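Local coordinates for protein ferredoxin-NADP reductase (Neisseria gonorrhoeae MIA_2011_03-10, PDB 5TR9) that binds FAD and probably passes electrons between NADP(H) and ferredoxin, as ferredoxin-NADP reductases of this two-domain family do, at residues L53-G58 with S90-K95; E78-L83 with L163-R168. All blocks are in the same frame, centred on the assembly; numbering follows the deposited sequence. Where two conformers were deposited one is given.

Interaction 1: residues L53-G58 with S90-K95. With FAD (flavin-adenine dinucleotide), chain C; EDO (1,2-ethanediol), chain D.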
loop_
_atom_site.group_PDB
_atom_site.type_symbol
_atom_site.label_atom_id
_atom_site.label_comp_id
_atom_site.label_asym_id
_atom_site.label_seq_id
_atom_site.Cartn_x
_atom_site.Cartn_y
_atom_site.Cartn_z
ATOM N N LEU A 53 0.624 -10.218 12.093
ATOM C CA LEU A 53 1.826 -10.997 12.345
ATOM C C LEU A 53 2.216 -10.828 13.800
ATOM O O LEU A 53 1.980 -9.774 14.397
ATOM C CB LEU A 53 2.989 -10.540 11.464
ATOM C CG LEU A 53 2.749 -10.538 9.954
ATOM C CD1 LEU A 53 3.998 -10.028 9.209
ATOM C CD2 LEU A 53 2.363 -11.938 9.485
ATOM N N GLY A 54 2.819 -11.870 14.367
ATOM C CA GLY A 54 3.115 -11.837 15.784
ATOM C C GLY A 54 4.362 -12.620 16.123
ATOM O O GLY A 54 4.899 -13.383 15.314
ATOM N N PHE A 55 4.822 -12.411 17.347
ATOM C CA PHE A 55 5.906 -13.198 17.913
ATOM C C PHE A 55 5.541 -13.623 19.323
ATOM O O PHE A 55 4.861 -12.898 20.052
ATOM C CB PHE A 55 7.233 -12.420 17.988
ATOM C CG PHE A 55 7.825 -12.071 16.659
ATOM C CD1 PHE A 55 8.504 -13.024 15.913
ATOM C CD2 PHE A 55 7.737 -10.778 16.173
ATOM C CE1 PHE A 55 9.065 -12.693 14.683
ATOM C CE2 PHE A 55 8.301 -10.434 14.953
ATOM C CZ PHE A 55 8.967 -11.394 14.209
ATOM N N TYR A 56 6.016 -14.804 19.707
ATOM C CA TYR A 56 6.065 -15.145 21.118
ATOM C C TYR A 56 7.077 -14.239 21.806
ATOM O O TYR A 56 8.211 -14.102 21.341
ATOM C CB TYR A 56 6.476 -16.603 21.303
ATOM C CG TYR A 56 5.550 -17.646 20.713
ATOM C CD1 TYR A 56 4.211 -17.710 21.077
ATOM C CD2 TYR A 56 6.037 -18.603 19.825
ATOM C CE1 TYR A 56 3.379 -18.687 20.562
ATOM C CE2 TYR A 56 5.209 -19.574 19.297
ATOM C CZ TYR A 56 3.884 -19.610 19.669
ATOM O OH TYR A 56 3.056 -20.591 19.164
ATOM N N GLU A 57 6.669 -13.603 22.905
ATOM C CA GLU A 57 7.563 -12.765 23.706
ATOM C C GLU A 57 7.452 -13.237 25.148
ATOM O O GLU A 57 6.469 -12.916 25.820
ATOM C CB GLU A 57 7.200 -11.287 23.598
ATOM C CG GLU A 57 7.886 -10.524 22.486
ATOM C CD GLU A 57 7.929 -9.033 22.772
ATOM O OE1 GLU A 57 8.996 -8.413 22.572
ATOM O OE2 GLU A 57 6.899 -8.485 23.221
ATOM N N GLY A 58 8.440 -13.991 25.629
ATOM C CA GLY A 58 8.315 -14.558 26.959
ATOM C C GLY A 58 7.073 -15.427 27.000
ATOM O O GLY A 58 6.827 -16.229 26.092
ATOM N N SER A 90 9.495 -3.268 15.637
ATOM C CA SER A 90 10.638 -2.918 14.803
ATOM C C SER A 90 11.930 -3.502 15.359
ATOM O O SER A 90 12.780 -3.965 14.594
ATOM C CB SER A 90 10.744 -1.396 14.672
ATOM O OG SER A 90 9.597 -0.897 14.002
ATOM N N ALA A 91 12.081 -3.519 16.691
ATOM C CA ALA A 91 13.276 -4.104 17.287
ATOM C C ALA A 91 13.354 -5.593 16.997
ATOM O O ALA A 91 14.445 -6.141 16.798
ATOM C CB ALA A 91 13.286 -3.857 18.790
ATOM N N LEU A 92 12.208 -6.273 16.996
ATOM C CA LEU A 92 12.221 -7.694 16.665
ATOM C C LEU A 92 12.509 -7.902 15.183
ATOM O O LEU A 92 13.255 -8.817 14.817
ATOM C CB LEU A 92 10.889 -8.342 17.050
ATOM C CG LEU A 92 10.568 -8.240 18.539
ATOM C CD1 LEU A 92 9.150 -8.724 18.793
ATOM C CD2 LEU A 92 11.575 -9.020 19.391
ATOM N N PHE A 93 11.904 -7.085 14.313
ATOM C CA PHE A 93 12.186 -7.208 12.887
ATOM C C PHE A 93 13.668 -7.001 12.605
ATOM O O PHE A 93 14.240 -7.650 11.722
ATOM C CB PHE A 93 11.366 -6.185 12.090
ATOM C CG PHE A 93 9.917 -6.545 11.888
ATOM C CD1 PHE A 93 9.420 -7.799 12.195
ATOM C CD2 PHE A 93 9.058 -5.608 11.328
ATOM C CE1 PHE A 93 8.082 -8.105 11.961
ATOM C CE2 PHE A 93 7.723 -5.905 11.102
ATOM C CZ PHE A 93 7.234 -7.147 11.411
ATOM N N ALA A 94 14.315 -6.102 13.358
ATOM C CA ALA A 94 15.718 -5.786 13.100
ATOM C C ALA A 94 16.642 -6.949 13.430
ATOM O O ALA A 94 17.757 -7.011 12.901
ATOM C CB ALA A 94 16.124 -4.550 13.906
ATOM N N LYS A 95 16.203 -7.866 14.294
ATOM C CA LYS A 95 17.008 -9.000 14.735
ATOM C C LYS A 95 16.620 -10.318 14.079
ATOM O O LYS A 95 17.379 -11.287 14.196
ATOM C CB LYS A 95 16.900 -9.167 16.254
HETATM P PA FAD C . 4.420 0.873 17.194
HETATM O O1A FAD C . 4.383 0.819 18.686
HETATM O O2A FAD C . 3.352 0.066 16.465
HETATM O O5B FAD C . 4.287 2.335 16.660
HETATM C C5B FAD C . 5.073 3.411 17.209
HETATM C C4B FAD C . 4.795 4.634 16.371
HETATM O O4B FAD C . 5.453 4.484 15.097
HETATM C C3B FAD C . 3.332 4.853 16.014
HETATM O O3B FAD C . 2.633 5.553 17.037
HETATM C C2B FAD C . 3.428 5.694 14.740
HETATM O O2B FAD C . 3.642 7.070 15.037
HETATM C C1B FAD C . 4.701 5.148 14.093
HETATM N N9A FAD C . 4.489 4.204 13.006
HETATM C C8A FAD C . 4.058 2.908 13.095
HETATM N N7A FAD C . 4.016 2.281 11.942
HETATM C C5A FAD C . 4.469 3.230 11.038
HETATM C C6A FAD C . 4.659 3.191 9.645
HETATM N N6A FAD C . 4.397 2.116 8.894
HETATM N N1A FAD C . 5.112 4.315 9.042
HETATM C C2A FAD C . 5.374 5.389 9.795
HETATM N N3A FAD C . 5.230 5.543 11.115
HETATM C C4A FAD C . 4.779 4.414 11.682
HETATM N N1 FAD C . 3.551 -0.885 9.053
HETATM C C2 FAD C . 4.425 -1.177 8.048
HETATM O O2 FAD C . 5.637 -0.942 8.165
HETATM N N3 FAD C . 3.939 -1.722 6.865
HETATM C C4 FAD C . 2.611 -2.012 6.592
HETATM O O4 FAD C . 2.289 -2.511 5.513
HETATM C C4X FAD C . 1.704 -1.708 7.671
HETATM N N5 FAD C . 0.416 -1.933 7.487
HETATM C C5X FAD C . -0.446 -1.640 8.527
HETATM C C6 FAD C . -1.812 -1.878 8.352
HETATM C C7 FAD C . -2.721 -1.599 9.365
HETATM C C7M FAD C . -4.185 -1.882 9.151
HETATM C C8 FAD C . -2.262 -1.083 10.587
HETATM C C8M FAD C . -3.230 -0.779 11.704
HETATM C C9 FAD C . -0.901 -0.837 10.762
HETATM C C9A FAD C . 0.009 -1.116 9.749
HETATM N N10 FAD C . 1.393 -0.842 9.876
HETATM C C10 FAD C . 2.266 -1.155 8.871
HETATM C "C1'" FAD C . 1.964 -0.430 11.160
HETATM C "C2'" FAD C . 2.483 -1.671 11.910
HETATM O "O2'" FAD C . 1.409 -2.491 12.378
HETATM C "C3'" FAD C . 3.377 -1.285 13.091
HETATM O "O3'" FAD C . 2.730 -0.285 13.870
HETATM C "C4'" FAD C . 4.806 -0.914 12.689
HETATM O "O4'" FAD C . 5.456 -2.079 12.174
HETATM C "C5'" FAD C . 5.622 -0.363 13.839
HETATM O "O5'" FAD C . 5.567 -1.291 14.940
HETATM P P FAD C . 6.373 -1.008 16.276
HETATM O O1P FAD C . 7.865 -0.934 15.975
HETATM O O2P FAD C . 5.908 -1.990 17.294
HETATM O O3P FAD C . 5.858 0.463 16.667
HETATM C C1 EDO D . 4.361 -9.562 26.125
HETATM O O1 EDO D . 4.828 -10.783 26.709
HETATM C C2 EDO D . 3.483 -8.820 27.127
HETATM O O2 EDO D . 2.412 -9.669 27.560
#
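The ring of Phe55 meets the ring of Phe93 with its edge: Phe93 CE1 and CD1 lie beside that edge, close to the Phe55 plane, and the shortest approach is Phe55 CE2 to Phe93 CE1 at 3.8 Å. Leu92 comes obliquely, its CD1 3.6 Å from Phe55 CD2. Here the antiparallel FAD-binding domain of the ferredoxin reductase family closes one end of its barrel with a helix, and the contact is a compact example of how such a cap is seated. Strand 53-57 and helix 90-95 run almost at right angles (86°), with axes 10.4 Å apart, so side chains alone span the gap. With CG anti to the carbonyl carbon (chi1 -66°), Phe55 extends its CD2–CE2 side to the helix, where Leu92 meets CD2 and CE2 and Phe93 meets CE2 and CZ, the two overlapping at CE2. The side chains of Phe55 and Leu92 pass antiparallel, overlapping along their lengths; Leu92 CB lies 3.9 Å from Phe55 CE2. Around this apolar patch the barrel supplies more of the same: Ile62 touches Phe55 and Leu92, Ile102 packs on Phe55, and the rings of Phe35 and Tyr66 meet Phe93. Towards solvent the packing thins out. The extended chain of Glu57 carries its carboxylate to the end of Leu92, where OE1 makes a van der Waals contact with the CD1 methyl at 3.8 Å. The N-terminal turn of the helix serves the cofactor. Ser90 grips a single oxygen of the FAD pyrophosphate twice, through its backbone amide (N to O1P 2.9 Å, N-H...O angle 152°) and through its hydroxyl, which also bonds to the Ile84 amide; Ser90 OG stands 2.6 Å from FAD O1P.

Interaction 2: residues E78-L83 with L163-R168. With FAD (flavin-adenine dinucleotide), chain C.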
loop_
_atom_site.group_PDB
_atom_site.type_symbol
_atom_site.label_atom_id
_atom_site.label_comp_id
_atom_site.label_asym_id
_atom_site.label_seq_id
_atom_site.Cartn_x
_atom_site.Cartn_y
_atom_site.Cartn_z
ATOM N N GLU A 78 4.808 -11.845 1.392
ATOM C CA GLU A 78 5.820 -10.813 1.530
ATOM C C GLU A 78 5.209 -9.556 2.136
ATOM O O GLU A 78 4.039 -9.236 1.903
ATOM C CB GLU A 78 6.461 -10.495 0.173
ATOM C CG GLU A 78 7.690 -9.623 0.267
ATOM C CD GLU A 78 8.418 -9.474 -1.056
ATOM O OE1 GLU A 78 8.588 -10.482 -1.790
ATOM O OE2 GLU A 78 8.850 -8.342 -1.348
ATOM N N TYR A 79 6.029 -8.841 2.912
ATOM C CA TYR A 79 5.615 -7.635 3.620
ATOM C C TYR A 79 6.698 -6.575 3.482
ATOM O O TYR A 79 7.866 -6.883 3.212
ATOM C CB TYR A 79 5.333 -7.923 5.109
ATOM C CG TYR A 79 4.289 -9.000 5.290
ATOM C CD1 TYR A 79 2.934 -8.689 5.260
ATOM C CD2 TYR A 79 4.661 -10.344 5.431
ATOM C CE1 TYR A 79 1.967 -9.683 5.396
ATOM C CE2 TYR A 79 3.705 -11.346 5.566
ATOM C CZ TYR A 79 2.360 -11.009 5.547
ATOM O OH TYR A 79 1.426 -12.019 5.680
ATOM N N PHE A 80 6.281 -5.313 3.625
ATOM C CA PHE A 80 7.155 -4.140 3.579
ATOM C C PHE A 80 7.007 -3.407 4.904
ATOM O O PHE A 80 5.913 -2.936 5.227
ATOM C CB PHE A 80 6.764 -3.231 2.399
ATOM C CG PHE A 80 7.403 -1.857 2.411
ATOM C CD1 PHE A 80 8.698 -1.665 2.860
ATOM C CD2 PHE A 80 6.704 -0.756 1.904
ATOM C CE1 PHE A 80 9.278 -0.393 2.857
ATOM C CE2 PHE A 80 7.285 0.507 1.869
ATOM C CZ PHE A 80 8.566 0.694 2.348
ATOM N N ALA A 81 8.097 -3.319 5.675
ATOM C CA ALA A 81 8.061 -2.685 6.987
ATOM C C ALA A 81 9.075 -1.554 7.103
ATOM O O ALA A 81 10.220 -1.668 6.647
ATOM C CB ALA A 81 8.320 -3.710 8.108
ATOM N N VAL A 82 8.639 -0.457 7.716
ATOM C CA VAL A 82 9.533 0.636 8.095
ATOM C C VAL A 82 9.936 0.432 9.549
ATOM O O VAL A 82 9.080 0.260 10.427
ATOM C CB VAL A 82 8.871 2.011 7.890
ATOM C CG1 VAL A 82 7.470 1.997 8.387
ATOM C CG2 VAL A 82 9.647 3.100 8.628
ATOM N N LEU A 83 11.247 0.464 9.815
ATOM C CA LEU A 83 11.718 0.244 11.181
ATOM C C LEU A 83 11.637 1.553 11.961
ATOM O O LEU A 83 12.267 2.553 11.595
ATOM C CB LEU A 83 13.137 -0.327 11.181
ATOM C CG LEU A 83 13.258 -1.652 10.424
ATOM C CD1 LEU A 83 14.701 -2.145 10.448
ATOM C CD2 LEU A 83 12.309 -2.722 10.976
ATOM N N LEU A 163 11.989 5.755 -2.005
ATOM C CA LEU A 163 11.235 5.263 -3.164
ATOM C C LEU A 163 11.812 3.912 -3.589
ATOM O O LEU A 163 12.432 3.760 -4.645
ATOM C CB LEU A 163 11.296 6.275 -4.303
ATOM C CG LEU A 163 10.667 7.660 -4.074
ATOM C CD1 LEU A 163 11.086 8.633 -5.174
ATOM C CD2 LEU A 163 9.150 7.561 -3.983
ATOM N N ILE A 164 11.624 2.910 -2.721
ATOM C CA ILE A 164 12.351 1.658 -2.917
ATOM C C ILE A 164 11.736 0.772 -3.991
ATOM O O ILE A 164 12.353 -0.236 -4.367
ATOM C CB ILE A 164 12.486 0.880 -1.593
ATOM C CG1 ILE A 164 11.124 0.491 -1.030
ATOM C CG2 ILE A 164 13.299 1.695 -0.553
ATOM C CD1 ILE A 164 11.220 -0.620 0.017
ATOM N N PHE A 165 10.565 1.129 -4.514
ATOM C CA PHE A 165 9.953 0.413 -5.628
ATOM C C PHE A 165 10.019 1.216 -6.919
ATOM O O PHE A 165 9.407 0.823 -7.917
ATOM C CB PHE A 165 8.504 0.055 -5.281
ATOM C CG PHE A 165 8.378 -0.692 -3.982
ATOM C CD1 PHE A 165 8.715 -2.037 -3.908
ATOM C CD2 PHE A 165 7.969 -0.040 -2.830
ATOM C CE1 PHE A 165 8.633 -2.733 -2.706
ATOM C CE2 PHE A 165 7.897 -0.726 -1.615
ATOM C CZ PHE A 165 8.223 -2.073 -1.558
ATOM N N ASN A 166 10.771 2.321 -6.920
ATOM C CA ASN A 166 10.737 3.272 -8.027
ATOM C C ASN A 166 11.200 2.641 -9.332
ATOM O O ASN A 166 10.551 2.799 -10.371
ATOM C CB ASN A 166 11.606 4.482 -7.687
ATOM C CG ASN A 166 11.742 5.437 -8.848
ATOM O OD1 ASN A 166 10.859 6.252 -9.095
ATOM N ND2 ASN A 166 12.855 5.342 -9.569
ATOM N N ASP A 167 12.352 1.957 -9.310
ATOM C CA ASP A 167 12.860 1.352 -10.540
ATOM C C ASP A 167 11.864 0.356 -11.112
ATOM O O ASP A 167 11.627 0.329 -12.326
ATOM C CB ASP A 167 14.204 0.671 -10.285
ATOM C CG ASP A 167 15.316 1.661 -10.003
ATOM O OD1 ASP A 167 15.066 2.883 -10.069
ATOM O OD2 ASP A 167 16.444 1.211 -9.709
ATOM N N ARG A 168 11.260 -0.461 -10.250
ATOM C CA ARG A 168 10.298 -1.458 -10.707
ATOM C C ARG A 168 9.054 -0.800 -11.298
ATOM O O ARG A 168 8.579 -1.194 -12.371
ATOM C CB ARG A 168 9.923 -2.376 -9.541
ATOM C CG ARG A 168 8.562 -3.044 -9.662
ATOM C CD ARG A 168 8.194 -3.748 -8.363
ATOM N NE ARG A 168 6.872 -4.365 -8.427
ATOM C CZ ARG A 168 6.287 -4.990 -7.408
ATOM N NH1 ARG A 168 6.909 -5.082 -6.236
ATOM N NH2 ARG A 168 5.081 -5.523 -7.560
HETATM P PA FAD C . 4.420 0.873 17.194
HETATM O O1A FAD C . 4.383 0.819 18.686
HETATM O O2A FAD C . 3.352 0.066 16.465
HETATM O O5B FAD C . 4.287 2.335 16.660
HETATM C C5B FAD C . 5.073 3.411 17.209
HETATM C C4B FAD C . 4.795 4.634 16.371
HETATM O O4B FAD C . 5.453 4.484 15.097
HETATM C C3B FAD C . 3.332 4.853 16.014
HETATM O O3B FAD C . 2.633 5.553 17.037
HETATM C C2B FAD C . 3.428 5.694 14.740
HETATM O O2B FAD C . 3.642 7.070 15.037
HETATM C C1B FAD C . 4.701 5.148 14.093
HETATM N N9A FAD C . 4.489 4.204 13.006
HETATM C C8A FAD C . 4.058 2.908 13.095
HETATM N N7A FAD C . 4.016 2.281 11.942
HETATM C C5A FAD C . 4.469 3.230 11.038
HETATM C C6A FAD C . 4.659 3.191 9.645
HETATM N N6A FAD C . 4.397 2.116 8.894
HETATM N N1A FAD C . 5.112 4.315 9.042
HETATM C C2A FAD C . 5.374 5.389 9.795
HETATM N N3A FAD C . 5.230 5.543 11.115
HETATM C C4A FAD C . 4.779 4.414 11.682
HETATM N N1 FAD C . 3.551 -0.885 9.053
HETATM C C2 FAD C . 4.425 -1.177 8.048
HETATM O O2 FAD C . 5.637 -0.942 8.165
HETATM N N3 FAD C . 3.939 -1.722 6.865
HETATM C C4 FAD C . 2.611 -2.012 6.592
HETATM O O4 FAD C . 2.289 -2.511 5.513
HETATM C C4X FAD C . 1.704 -1.708 7.671
HETATM N N5 FAD C . 0.416 -1.933 7.487
HETATM C C5X FAD C . -0.446 -1.640 8.527
HETATM C C6 FAD C . -1.812 -1.878 8.352
HETATM C C7 FAD C . -2.721 -1.599 9.365
HETATM C C7M FAD C . -4.185 -1.882 9.151
HETATM C C8 FAD C . -2.262 -1.083 10.587
HETATM C C8M FAD C . -3.230 -0.779 11.704
HETATM C C9 FAD C . -0.901 -0.837 10.762
HETATM C C9A FAD C . 0.009 -1.116 9.749
HETATM N N10 FAD C . 1.393 -0.842 9.876
HETATM C C10 FAD C . 2.266 -1.155 8.871
HETATM C "C1'" FAD C . 1.964 -0.430 11.160
HETATM C "C2'" FAD C . 2.483 -1.671 11.910
HETATM O "O2'" FAD C . 1.409 -2.491 12.378
HETATM C "C3'" FAD C . 3.377 -1.285 13.091
HETATM O "O3'" FAD C . 2.730 -0.285 13.870
HETATM C "C4'" FAD C . 4.806 -0.914 12.689
HETATM O "O4'" FAD C . 5.456 -2.079 12.174
HETATM C "C5'" FAD C . 5.622 -0.363 13.839
HETATM O "O5'" FAD C . 5.567 -1.291 14.940
HETATM P P FAD C . 6.373 -1.008 16.276
HETATM O O1P FAD C . 7.865 -0.934 15.975
HETATM O O2P FAD C . 5.908 -1.990 17.294
HETATM O O3P FAD C . 5.858 0.463 16.667
#
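Phe165 turns its edge onto one face of Phe80 in a T-shaped (edge-to-face) stack, centroids 5.2 Å apart and planes at 83°. Its CE2 sits over the rim of the Phe80 ring rather than the middle, 3.7 Å from Phe80 CD2. The pair bridges the two domains of the ferredoxin reductase fold, the antiparallel flavin domain bearing strand 78-82 and the parallel-sheet nucleotide domain bearing helix 166-173. Ile164 adds the other contact, obliquely to the same ring, with CD1 3.4 Å from Phe80 CE1. Phe80 reaches both because its CG stands opposite the backbone N (chi1 168°), swinging the ring out to the neighbouring domain.

One shell out, a type I turn from Leu163 to Asn166 presents Ile164 and Phe165 together, closed by Asn166 N to Leu163 O at 3.2 Å. Phe165 occupies the N-cap position of the helix, and Ile164 CG1 lies over one face of its ring, toward the rim. Ile132 also touches Phe165, while His28 and Leu32 touch Ile164. On the other side of the domain boundary, the strand that carries Phe80 is pinned to the flavin by its backbone: Val82 N gives a bond to FAD O2 (3.1 Å), and FAD N3 gives one to Phe80 O at 2.8 Å, N-H...O angle 156°.

In the fold
Interaction 1 lies within the flavin domain and thins from a buried ring to an exposed carboxylate, whereas interaction 2 is a buried contact joining that domain to its nucleotide-binding partner. Both are apolar and centred on phenylalanine, but interaction 2 includes a true T-shaped stack and interaction 1 an edge contact mixed with aliphatic packing. Both reach the same antiparallel sheet: strand 76-82 leads directly to helix 88-95, and Phe93 packs on Ala81 and Leu83. FAD connects them as well, held at its pyrophosphate from the helix of interaction 1 and at its isoalloxazine from the strand of interaction 2, about 20 Å between contact centres.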